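Local atomic coordinates of putative xanthine dehydrogenase YAGS fad-binding subunit (Escherichia coli, PDB entry 5G5G), a protein that probably oxidises aldehydes as the molybdenum-cofactor-binding subunit of a periplasmic aldehyde oxidase, holding a pterin cytosine dinucleotide. Residues C[442-447]-C[572-577]. Sequence-based numbering, arbitrary orientation.
Sequences NLLEKS and IEFGTL
The Phe574 ring takes Leu444 over one face and the backbone of Glu445 at its edge, just where strands 447-453 and 566-574 part at the end of an antiparallel pairing in a mixed sheet of the molybdopterin-binding domain. Leu444 CB makes a CH-pi contact 3.9 Å from the ring centroid, displaced toward the rim, and CG and CD1 continue across the same face to CE1. With its CG anti to the carbonyl carbon (chi1 -69°), Leu444 lays this branch over the ring, the two side chains crossing at about a right angle. Near the ring plane, Glu445 O lies 3.3 Å from Phe574 CE2, a carbonyl facing the slightly positive ring rim. A broad, flat aromatic suits this place because it bridges the growing separation of the two backbones; replacing it by alanine is likely to strip Leu444 CB of its CH-pi face and Glu445 O of its edge contact.

Next to it on the strand, Glu573 turns to the flank and runs beside Lys446, both pointing the same way. Fully extended, the lysine packs its methylenes along Glu573 CG and reaches a long salt bridge, NZ to OE2 at 3.7 Å, which suits a flank where Lys446 is exposed and Glu573 partly so. Ile572 and Ser447 share one sheet face, where apolar Ile572 packs on Ser517 of helix 511-534 and small Ser447 fits against Thr514. Their backbones form a hydrogen-bonded pair, Ile572 N to Ser447 O at 2.9 Å and Ser447 N to Ile572 O at 3.1 Å. That second carbonyl oxygen also receives a CA-H...O contact from Lys446 CA at 3.2 Å.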
loop_
_atom_site.group_PDB
_atom_site.type_symbol
_atom_site.label_atom_id
_atom_site.label_comp_id
_atom_site.label_asym_id
_atom_site.label_seq_id
_atom_site.Cartn_x
_atom_site.Cartn_y
_atom_site.Cartn_z
ATOM N N ASN C 442 7.840 -14.430 -20.609
ATOM C CA ASN C 442 7.805 -13.266 -21.455
ATOM C C ASN C 442 6.695 -13.477 -22.466
ATOM O O ASN C 442 6.726 -14.448 -23.196
ATOM C CB ASN C 442 9.125 -13.074 -22.171
ATOM C CG ASN C 442 9.134 -11.856 -23.036
ATOM O OD1 ASN C 442 8.970 -10.763 -22.535
ATOM N ND2 ASN C 442 9.327 -12.034 -24.342
ATOM N N LEU C 443 5.732 -12.563 -22.525
ATOM C CA LEU C 443 4.527 -12.708 -23.346
ATOM C C LEU C 443 4.485 -11.618 -24.424
ATOM O O LEU C 443 4.973 -10.532 -24.214
ATOM C CB LEU C 443 3.281 -12.580 -22.461
ATOM C CG LEU C 443 3.170 -13.559 -21.284
ATOM C CD1 LEU C 443 1.911 -13.231 -20.451
ATOM C CD2 LEU C 443 3.154 -15.017 -21.741
ATOM N N LEU C 444 3.905 -11.939 -25.584
ATOM C CA LEU C 444 3.879 -11.030 -26.698
ATOM C C LEU C 444 2.440 -10.779 -27.097
ATOM O O LEU C 444 1.673 -11.712 -27.162
ATOM C CB LEU C 444 4.577 -11.637 -27.900
ATOM C CG LEU C 444 6.096 -11.843 -27.876
ATOM C CD1 LEU C 444 6.828 -10.613 -27.380
ATOM C CD2 LEU C 444 6.489 -13.068 -27.073
ATOM N N GLU C 445 2.120 -9.544 -27.442
ATOM C CA GLU C 445 0.785 -9.135 -27.841
ATOM C C GLU C 445 0.935 -8.000 -28.863
ATOM O O GLU C 445 1.935 -7.264 -28.845
ATOM C CB GLU C 445 0.004 -8.646 -26.628
ATOM C CG GLU C 445 -0.357 -9.687 -25.556
ATOM C CD GLU C 445 -1.309 -10.800 -26.027
ATOM O OE1 GLU C 445 -2.179 -10.529 -26.912
ATOM O OE2 GLU C 445 -1.168 -11.957 -25.513
ATOM N N LYS C 446 0.004 -7.913 -29.807
ATOM C CA LYS C 446 0.031 -6.859 -30.801
ATOM C C LYS C 446 -0.030 -5.463 -30.189
ATOM O O LYS C 446 -0.790 -5.241 -29.220
ATOM C CB LYS C 446 -1.182 -7.031 -31.744
ATOM C CG LYS C 446 -1.294 -6.009 -32.860
ATOM C CD LYS C 446 -2.560 -6.206 -33.698
ATOM C CE LYS C 446 -2.562 -5.287 -34.931
ATOM N NZ LYS C 446 -3.803 -5.441 -35.753
ATOM N N SER C 447 0.728 -4.518 -30.765
ATOM C CA SER C 447 0.755 -3.180 -30.255
ATOM C C SER C 447 1.071 -2.181 -31.320
ATOM O O SER C 447 1.942 -2.421 -32.151
ATOM C CB SER C 447 1.780 -3.076 -29.134
ATOM O OG SER C 447 1.662 -1.842 -28.412
ATOM N N ILE C 572 3.049 -3.667 -34.491
ATOM C CA ILE C 572 3.765 -4.918 -34.501
ATOM C C ILE C 572 2.849 -6.065 -34.125
ATOM O O ILE C 572 2.067 -5.963 -33.152
ATOM C CB ILE C 572 5.001 -4.834 -33.620
ATOM C CG1 ILE C 572 5.841 -6.094 -33.840
ATOM C CG2 ILE C 572 4.704 -4.627 -32.152
ATOM C CD1 ILE C 572 7.292 -5.859 -33.900
ATOM N N GLU C 573 2.987 -7.169 -34.855
ATOM C CA GLU C 573 2.285 -8.413 -34.571
ATOM C C GLU C 573 3.318 -9.493 -34.450
ATOM O O GLU C 573 4.367 -9.389 -35.061
ATOM C CB GLU C 573 1.389 -8.796 -35.746
ATOM C CG GLU C 573 0.278 -7.815 -36.026
ATOM C CD GLU C 573 -0.633 -8.327 -37.122
ATOM O OE1 GLU C 573 -0.108 -8.758 -38.163
ATOM O OE2 GLU C 573 -1.849 -8.302 -36.925
ATOM N N PHE C 574 2.991 -10.526 -33.692
ATOM C CA PHE C 574 3.947 -11.598 -33.374
ATOM C C PHE C 574 3.504 -12.943 -33.896
ATOM O O PHE C 574 2.361 -13.304 -33.772
ATOM C CB PHE C 574 4.190 -11.650 -31.880
ATOM C CG PHE C 574 4.856 -10.426 -31.346
ATOM C CD1 PHE C 574 6.236 -10.307 -31.357
ATOM C CD2 PHE C 574 4.103 -9.341 -30.909
ATOM C CE1 PHE C 574 6.862 -9.132 -30.898
ATOM C CE2 PHE C 574 4.713 -8.166 -30.437
ATOM C CZ PHE C 574 6.100 -8.073 -30.431
ATOM N N GLY C 575 4.417 -13.658 -34.535
ATOM C CA GLY C 575 4.154 -14.999 -35.103
ATOM C C GLY C 575 4.396 -16.085 -34.062
ATOM O O GLY C 575 4.085 -15.901 -32.906
ATOM N N THR C 576 4.996 -17.185 -34.474
ATOM C CA THR C 576 5.108 -18.390 -33.659
ATOM C C THR C 576 6.415 -18.586 -32.879
ATOM O O THR C 576 6.651 -19.695 -32.396
ATOM C CB THR C 576 4.932 -19.638 -34.549
ATOM O OG1 THR C 576 5.938 -19.667 -35.570
ATOM C CG2 THR C 576 3.579 -19.629 -35.201
ATOM N N LEU C 577 7.250 -17.543 -32.720
ATOM C CA LEU C 577 8.509 -17.717 -31.949
ATOM C C LEU C 577 8.261 -18.047 -30.472
ATOM O O LEU C 577 9.059 -18.753 -29.885
ATOM C CB LEU C 577 9.420 -16.498 -32.061
ATOM C CG LEU C 577 10.020 -16.312 -33.447
ATOM C CD1 LEU C 577 10.581 -14.900 -33.531
ATOM C CD2 LEU C 577 11.095 -17.348 -33.785
#